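Intimin (Escherichia coli, PDB 1F00) probably mediates adhesion of enteropathogenic bacteria to host cells by binding a receptor through its C-terminal region of immunoglobulin-like and C-type lectin-like domains. Local coordinates at residues Ser212-Leu217 with Ser241-Thr246; Glu105-Gly110 with Asn228-Tyr233; Lys158-Thr163 with Asn183-Pro188. All blocks are in the same frame, centred on the assembly; numbering follows the deposited sequence.

Contact 1 (Ser212-Leu217 with Ser241-Thr246); sequences SSQNEL and SWVQQT
Val243 lays its CB and CG1 over the backbone of Ser213, with CG1 3.8 Å from the Ser213 carbonyl carbon. The valine therefore packs on the peptide that leads into helix 214-224. Its CG1 stands anti to the carbonyl carbon (chi1 -54°), which brings that methyl beside the first turn of the helix, 4.2 Å from Gln214 CG. On the outer side Gln244 CB rests 3.7 Å from Ser212 O, while the rest of the glutamine bends away. Deeper in, the contact is apolar: Leu217 CD1 lies 4.0 Å from Ser241 CB, and the Ser241 hydroxyl is occupied by Ile239 O and Thr279 OG1. Strand 254-259 covers the same patch, with Ser256 against Val243 and Tyr258 against Leu217.

The helix start is braced within its own segment. Ser213 is the N-cap, and its OG takes a weak bond from Glu216 N. Glu216 reaches back in turn, its OE1 accepting from Ser212 N at 2.7 Å (164°). A water bridges the two segments, donating to Ser212 O at 2.7 Å and to Gln244 O at 2.6 Å, next to a backbone hydrogen bond between Gln244 and Pro211. Direct contact is thus van der Waals packing on a capped helix end, and the polar link through the water uses main-chain atoms and no side chain.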
# COMPACT_ATOMS: atom_id res chain seq x y z
N SER A 212 3.70 25.58 -19.15
CA SER A 212 3.09 26.81 -19.67
C SER A 212 3.59 28.06 -18.97
O SER A 212 3.50 29.16 -19.51
CB SER A 212 1.57 26.75 -19.52
OG SER A 212 1.22 26.80 -18.15
N SER A 213 4.12 27.87 -17.77
CA SER A 213 4.56 29.00 -16.97
C SER A 213 5.31 28.50 -15.74
O SER A 213 5.35 27.30 -15.47
CB SER A 213 3.33 29.75 -16.49
OG SER A 213 2.49 28.84 -15.80
N GLN A 214 5.87 29.44 -14.99
CA GLN A 214 6.57 29.10 -13.76
C GLN A 214 5.53 28.53 -12.80
O GLN A 214 5.82 27.63 -12.00
CB GLN A 214 7.23 30.36 -13.18
CG GLN A 214 8.44 30.82 -13.99
CD GLN A 214 8.83 32.27 -13.75
OE1 GLN A 214 9.98 32.66 -14.00
NE2 GLN A 214 7.89 33.07 -13.27
N ASN A 215 4.30 29.03 -12.89
CA ASN A 215 3.21 28.56 -12.03
C ASN A 215 2.99 27.05 -12.15
O ASN A 215 2.86 26.35 -11.14
CB ASN A 215 1.92 29.32 -12.37
CG ASN A 215 0.76 28.92 -11.49
OD1 ASN A 215 0.17 27.85 -11.65
ND2 ASN A 215 0.41 29.79 -10.54
N GLU A 216 2.98 26.53 -13.37
CA GLU A 216 2.76 25.10 -13.57
C GLU A 216 3.81 24.23 -12.86
O GLU A 216 3.47 23.20 -12.29
CB GLU A 216 2.71 24.75 -15.06
CG GLU A 216 2.39 23.27 -15.34
CD GLU A 216 1.92 23.02 -16.77
OE1 GLU A 216 2.55 23.55 -17.71
OE2 GLU A 216 0.93 22.28 -16.97
N LEU A 217 5.08 24.65 -12.89
CA LEU A 217 6.13 23.88 -12.23
C LEU A 217 6.16 24.16 -10.72
O LEU A 217 6.55 23.31 -9.93
CB LEU A 217 7.50 24.17 -12.85
CG LEU A 217 7.74 23.62 -14.26
CD1 LEU A 217 9.19 23.81 -14.66
CD2 LEU A 217 7.38 22.14 -14.29
N SER A 241 14.50 24.67 -15.47
CA SER A 241 13.78 24.27 -16.67
C SER A 241 13.07 25.41 -17.40
O SER A 241 12.51 26.30 -16.78
CB SER A 241 12.74 23.21 -16.31
OG SER A 241 13.27 22.27 -15.39
N TRP A 242 13.08 25.34 -18.73
CA TRP A 242 12.43 26.35 -19.57
C TRP A 242 10.91 26.32 -19.38
O TRP A 242 10.34 25.26 -19.11
CB TRP A 242 12.68 26.06 -21.05
CG TRP A 242 14.10 26.10 -21.52
CD1 TRP A 242 14.87 25.03 -21.90
CD2 TRP A 242 14.89 27.27 -21.76
NE1 TRP A 242 16.09 25.47 -22.36
CE2 TRP A 242 16.13 26.84 -22.29
CE3 TRP A 242 14.68 28.64 -21.57
CZ2 TRP A 242 17.15 27.73 -22.64
CZ3 TRP A 242 15.69 29.53 -21.93
CH2 TRP A 242 16.91 29.07 -22.46
N VAL A 243 10.27 27.48 -19.51
CA VAL A 243 8.81 27.55 -19.46
C VAL A 243 8.42 28.26 -20.75
O VAL A 243 9.19 29.07 -21.27
CB VAL A 243 8.25 28.34 -18.23
CG1 VAL A 243 8.82 27.78 -16.93
CG2 VAL A 243 8.53 29.83 -18.37
N GLN A 244 7.23 27.96 -21.27
CA GLN A 244 6.74 28.56 -22.51
C GLN A 244 6.97 30.08 -22.56
O GLN A 244 6.71 30.78 -21.58
CB GLN A 244 5.24 28.27 -22.69
CG GLN A 244 4.70 28.65 -24.07
CD GLN A 244 5.11 27.66 -25.15
OE1 GLN A 244 5.28 28.04 -26.31
NE2 GLN A 244 5.25 26.40 -24.77
N GLN A 245 7.44 30.58 -23.69
CA GLN A 245 7.68 32.01 -23.85
C GLN A 245 6.36 32.78 -23.88
O GLN A 245 5.37 32.29 -24.42
CB GLN A 245 8.40 32.32 -25.17
CG GLN A 245 9.89 32.00 -25.23
CD GLN A 245 10.46 32.29 -26.61
OE1 GLN A 245 9.89 31.87 -27.62
NE2 GLN A 245 11.57 33.02 -26.67
N THR A 246 6.35 33.97 -23.30
CA THR A 246 5.17 34.81 -23.37
C THR A 246 5.37 35.53 -24.70
O THR A 246 6.43 35.40 -25.33
CB THR A 246 5.12 35.89 -22.25
OG1 THR A 246 6.26 36.75 -22.37
CG2 THR A 246 5.09 35.24 -20.87
O HOH W 1 4.75 31.52 -19.99

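Contact 2 (Glu105-Gly110 with Asn228-Tyr233); sequences EIVGTG and NKYEYY
Gly108 and Lys229 bring their backbones closest, with CA atoms 5.0 Å apart. Just after strand 104-106 the chain curls into a tight turn, closed by Gly110 N donating to Ile106 O at 2.7 Å. Gly110 completes it with a positive phi of 87°. Across the contact, residues 228-233 form an irregular loop with a short 3-10 stretch, itself tied by Tyr233 N to Tyr230 O. Gly108, with no side chain, lets both the Tyr230 hydroxyl and Lys229 CB come close, the latter 3.7 Å from Gly108 CA.

Tyr230 is the side chain that does most of the work. Its hydroxyl enters the turn and accepts from Gly108 N at 3.1 Å, on a bond clearly bent at 140°. While accepting there, the hydroxyl donates to Trp224 O, so the phenol is held from both domains. Ile106 CG2 meets the ring at its edge, close to the plane, and sits tightly at 3.1 Å from Tyr230 OH. Val107 comes in obliquely, its CB 3.9 Å from Tyr230 CE2. Gln124 and Leu120 also pack on the tyrosine.

Lys229 handles the solvent side. Its chain is bent at chi2, and a second bend at chi4 turns NZ back toward Gly108 O. A water joins the two, accepting from Lys229 NZ at 2.7 Å and donating to the Gly108 carbonyl.

The arrangement is an interdomain junction: a turn at the end of a strand in the immunoglobulin-like sheet of 104-106 and 124-130 seats the tyrosine of a loop from the C-type lectin-like domain.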
# COMPACT_ATOMS: atom_id res chain seq x y z
N GLU A 105 2.56 9.29 2.35
CA GLU A 105 3.68 10.19 2.59
C GLU A 105 4.60 10.53 1.42
O GLU A 105 5.18 9.65 0.79
CB GLU A 105 4.52 9.63 3.75
CG GLU A 105 5.82 10.38 4.01
CD GLU A 105 6.66 9.71 5.07
OE1 GLU A 105 6.92 8.49 4.96
OE2 GLU A 105 7.07 10.40 6.03
N ILE A 106 4.74 11.83 1.15
CA ILE A 106 5.63 12.31 0.10
C ILE A 106 7.04 12.11 0.64
O ILE A 106 7.43 12.75 1.62
CB ILE A 106 5.41 13.81 -0.16
CG1 ILE A 106 3.94 14.08 -0.49
CG2 ILE A 106 6.34 14.28 -1.29
CD1 ILE A 106 3.47 13.38 -1.74
N VAL A 107 7.80 11.23 -0.00
CA VAL A 107 9.15 10.91 0.46
C VAL A 107 10.09 12.10 0.63
O VAL A 107 10.86 12.16 1.60
CB VAL A 107 9.81 9.86 -0.49
CG1 VAL A 107 11.29 9.70 -0.17
CG2 VAL A 107 9.11 8.52 -0.32
N GLY A 108 10.04 13.06 -0.29
CA GLY A 108 10.93 14.20 -0.18
C GLY A 108 10.63 15.20 0.92
O GLY A 108 11.56 15.79 1.48
N THR A 109 9.36 15.38 1.24
CA THR A 109 8.94 16.35 2.24
C THR A 109 8.36 15.82 3.55
O THR A 109 8.34 16.53 4.56
CB THR A 109 7.90 17.30 1.65
OG1 THR A 109 6.70 16.57 1.36
CG2 THR A 109 8.43 17.92 0.36
N GLY A 110 7.86 14.58 3.54
CA GLY A 110 7.28 14.03 4.75
C GLY A 110 5.81 14.38 4.89
O GLY A 110 5.14 13.90 5.81
N ASN A 228 15.57 16.60 -6.20
CA ASN A 228 16.74 15.78 -5.91
C ASN A 228 16.67 15.01 -4.60
O ASN A 228 17.66 14.45 -4.14
CB ASN A 228 18.02 16.62 -5.97
CG ASN A 228 18.06 17.73 -4.94
OD1 ASN A 228 19.09 18.37 -4.76
ND2 ASN A 228 16.94 17.97 -4.28
N LYS A 229 15.48 14.98 -3.99
CA LYS A 229 15.27 14.22 -2.76
C LYS A 229 14.89 12.81 -3.20
O LYS A 229 14.90 11.87 -2.40
CB LYS A 229 14.14 14.83 -1.94
CG LYS A 229 14.55 16.06 -1.16
CD LYS A 229 15.54 15.70 -0.07
CE LYS A 229 15.94 16.94 0.72
NZ LYS A 229 14.74 17.70 1.18
N TYR A 230 14.56 12.68 -4.48
CA TYR A 230 14.18 11.40 -5.05
C TYR A 230 15.37 10.74 -5.73
O TYR A 230 16.13 11.39 -6.45
CB TYR A 230 13.01 11.59 -6.02
CG TYR A 230 11.83 12.23 -5.33
CD1 TYR A 230 11.62 13.61 -5.39
CD2 TYR A 230 11.00 11.48 -4.49
CE1 TYR A 230 10.62 14.23 -4.63
CE2 TYR A 230 10.00 12.09 -3.73
CZ TYR A 230 9.82 13.46 -3.80
OH TYR A 230 8.87 14.05 -3.01
N GLU A 231 15.52 9.45 -5.47
CA GLU A 231 16.61 8.64 -5.99
C GLU A 231 17.01 8.96 -7.42
O GLU A 231 18.19 9.16 -7.72
CB GLU A 231 16.23 7.16 -5.89
CG GLU A 231 17.30 6.17 -6.30
CD GLU A 231 18.57 6.31 -5.49
OE1 GLU A 231 18.48 6.62 -4.28
OE2 GLU A 231 19.67 6.11 -6.06
N TYR A 232 16.03 9.00 -8.31
CA TYR A 232 16.28 9.26 -9.72
C TYR A 232 17.02 10.57 -10.04
O TYR A 232 17.82 10.61 -10.96
CB TYR A 232 14.96 9.24 -10.49
CG TYR A 232 15.12 9.36 -11.99
CD1 TYR A 232 15.45 8.24 -12.76
CD2 TYR A 232 14.90 10.57 -12.64
CE1 TYR A 232 15.56 8.34 -14.16
CE2 TYR A 232 15.01 10.68 -14.03
CZ TYR A 232 15.34 9.56 -14.78
OH TYR A 232 15.40 9.67 -16.14
N TYR A 233 16.74 11.63 -9.28
CA TYR A 233 17.38 12.92 -9.54
C TYR A 233 18.42 13.31 -8.48
O TYR A 233 18.86 14.46 -8.44
CB TYR A 233 16.32 14.04 -9.61
CG TYR A 233 15.13 13.75 -10.50
CD1 TYR A 233 13.99 13.12 -9.99
CD2 TYR A 233 15.14 14.11 -11.85
CE1 TYR A 233 12.88 12.87 -10.80
CE2 TYR A 233 14.03 13.87 -12.67
CZ TYR A 233 12.91 13.24 -12.14
OH TYR A 233 11.82 12.99 -12.95
O HOH W 2 12.28 18.55 0.47

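Contact 3 (Lys158-Thr163 with Asn183-Pro188); sequences KEKGTT and NSLIVP
Lys160 lies along Leu185, the two side chains sliding past each other in opposite directions. This is a second seam between the immunoglobulin-like and C-type lectin-like domains: the loop between strands 154-157 and 163-169 drapes over the beginning of strand 184-190. The touching backbones run in roughly opposite senses, 147° apart, and come no nearer than 6.6 Å between the CA atoms of Lys160 and Leu185, so side chains reach across, onto each other and onto backbone oxygens.

The methylenes of Lys160 press on the leucine, CG reaching 3.5 Å from Leu185 CB and CD 3.8 Å from the same atom. A bend farther out then carries the amino end back along the strand to the carbonyl of Asn183, just before it begins.

Leu185 holds its CG anti to the backbone N (chi1 -179°), which sends its methyls against residues 158 and 159. There CD2 is 3.9 Å from Lys158 O. Glu159 leaves the backbone facing the other way, yet folds at chi2 (-71°), so its carboxylate swings back across the leucine obliquely, with OE1 3.9 Å from Leu185 CD2. Trp119 packs on Leu185 too, from the neighbouring strand 118-120, so this leucine is buried although the contact as a whole lies at the surface.

The ammonium group of Lys160 spans two parts of the lectin-like domain. Its stronger partner is Lys282 O, at the C-terminus of the chain, where the terminal carboxylate probably adds charge attraction. The weaker is a peptide carbonyl, with Lys160 NZ to Asn183 O at 3.3 Å.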
# COMPACT_ATOMS: atom_id res chain seq x y z
N LYS A 158 5.74 6.04 -12.21
CA LYS A 158 6.47 6.03 -13.47
C LYS A 158 5.75 6.56 -14.71
O LYS A 158 6.30 7.38 -15.45
CB LYS A 158 6.97 4.61 -13.74
CG LYS A 158 7.73 4.05 -12.55
CD LYS A 158 7.81 2.54 -12.58
CE LYS A 158 8.92 2.04 -13.48
NZ LYS A 158 9.03 0.54 -13.37
N GLU A 159 4.53 6.09 -14.96
CA GLU A 159 3.79 6.54 -16.14
C GLU A 159 2.31 6.81 -15.84
O GLU A 159 1.74 6.24 -14.90
CB GLU A 159 3.88 5.49 -17.25
CG GLU A 159 5.30 5.14 -17.72
CD GLU A 159 5.96 6.25 -18.52
OE1 GLU A 159 5.25 7.17 -18.99
OE2 GLU A 159 7.19 6.19 -18.71
N LYS A 160 1.70 7.66 -16.64
CA LYS A 160 0.30 8.00 -16.46
C LYS A 160 -0.59 6.77 -16.66
O LYS A 160 -0.54 6.11 -17.69
CB LYS A 160 -0.12 9.10 -17.42
CG LYS A 160 0.65 10.40 -17.22
CD LYS A 160 0.19 11.48 -18.19
CE LYS A 160 -1.25 11.89 -17.94
NZ LYS A 160 -1.69 12.95 -18.90
N GLY A 161 -1.40 6.48 -15.66
CA GLY A 161 -2.30 5.35 -15.73
C GLY A 161 -2.83 5.03 -14.36
O GLY A 161 -2.49 5.70 -13.39
N THR A 162 -3.66 4.00 -14.28
CA THR A 162 -4.24 3.60 -13.02
C THR A 162 -3.90 2.14 -12.75
O THR A 162 -3.96 1.29 -13.65
CB THR A 162 -5.78 3.80 -13.02
OG1 THR A 162 -6.32 3.31 -11.79
CG2 THR A 162 -6.41 3.06 -14.18
N THR A 163 -3.51 1.85 -11.52
CA THR A 163 -3.18 0.49 -11.15
C THR A 163 -3.45 0.35 -9.66
O THR A 163 -3.96 1.29 -9.03
CB THR A 163 -1.69 0.16 -11.46
OG1 THR A 163 -1.47 -1.25 -11.33
CG2 THR A 163 -0.75 0.92 -10.52
N ASN A 183 -3.47 13.73 -13.72
CA ASN A 183 -3.82 14.72 -14.73
C ASN A 183 -2.58 15.07 -15.56
O ASN A 183 -2.69 15.29 -16.76
CB ASN A 183 -4.36 15.98 -14.06
CG ASN A 183 -5.77 15.79 -13.52
OD1 ASN A 183 -6.07 16.16 -12.38
ND2 ASN A 183 -6.65 15.22 -14.33
N SER A 184 -1.42 15.12 -14.90
CA SER A 184 -0.17 15.46 -15.58
C SER A 184 1.04 14.69 -15.07
O SER A 184 1.10 14.31 -13.91
CB SER A 184 0.13 16.96 -15.41
OG SER A 184 -0.86 17.75 -16.04
N LEU A 185 2.01 14.47 -15.97
CA LEU A 185 3.25 13.79 -15.63
C LEU A 185 4.38 14.76 -16.01
O LEU A 185 4.41 15.27 -17.13
CB LEU A 185 3.40 12.50 -16.43
CG LEU A 185 4.67 11.69 -16.14
CD1 LEU A 185 4.63 11.13 -14.73
CD2 LEU A 185 4.80 10.56 -17.16
N ILE A 186 5.30 14.99 -15.08
CA ILE A 186 6.42 15.92 -15.28
C ILE A 186 7.69 15.14 -15.59
O ILE A 186 8.16 14.35 -14.76
CB ILE A 186 6.62 16.79 -14.02
CG1 ILE A 186 5.27 17.35 -13.55
CG2 ILE A 186 7.60 17.91 -14.30
CD1 ILE A 186 4.55 18.18 -14.61
N VAL A 187 8.27 15.37 -16.76
CA VAL A 187 9.46 14.63 -17.17
C VAL A 187 10.70 15.47 -17.45
O VAL A 187 10.87 15.97 -18.56
CB VAL A 187 9.15 13.77 -18.41
CG1 VAL A 187 10.39 12.99 -18.85
CG2 VAL A 187 7.99 12.82 -18.12
N PRO A 188 11.57 15.66 -16.45
CA PRO A 188 12.80 16.45 -16.64
C PRO A 188 13.82 15.60 -17.40
O PRO A 188 14.01 14.42 -17.09
CB PRO A 188 13.27 16.72 -15.21
CG PRO A 188 12.04 16.53 -14.36
CD PRO A 188 11.37 15.36 -15.03

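Contact 1 belongs wholly to the lectin-like domain, whereas contacts 2 and 3 both join it to the preceding immunoglobulin-like domain. Contacts 1 and 2 are partly buried; contact 3 is a surface contact with one buried leucine. Their chemistry differs: water and van der Waals packing at a helix start, a tyrosine hydroxyl bonded into a turn, and an aliphatic lysine chain over a strand. The strand of contact 3 links the others. Ile186 CG2 packs 4.2 Å from Leu217 CD2 of contact 1, and Pro188 CD lies 3.2 Å from Tyr233 OH of contact 2. Contacts 1 and 2 do not touch, their nearest atoms being about 9 Å apart.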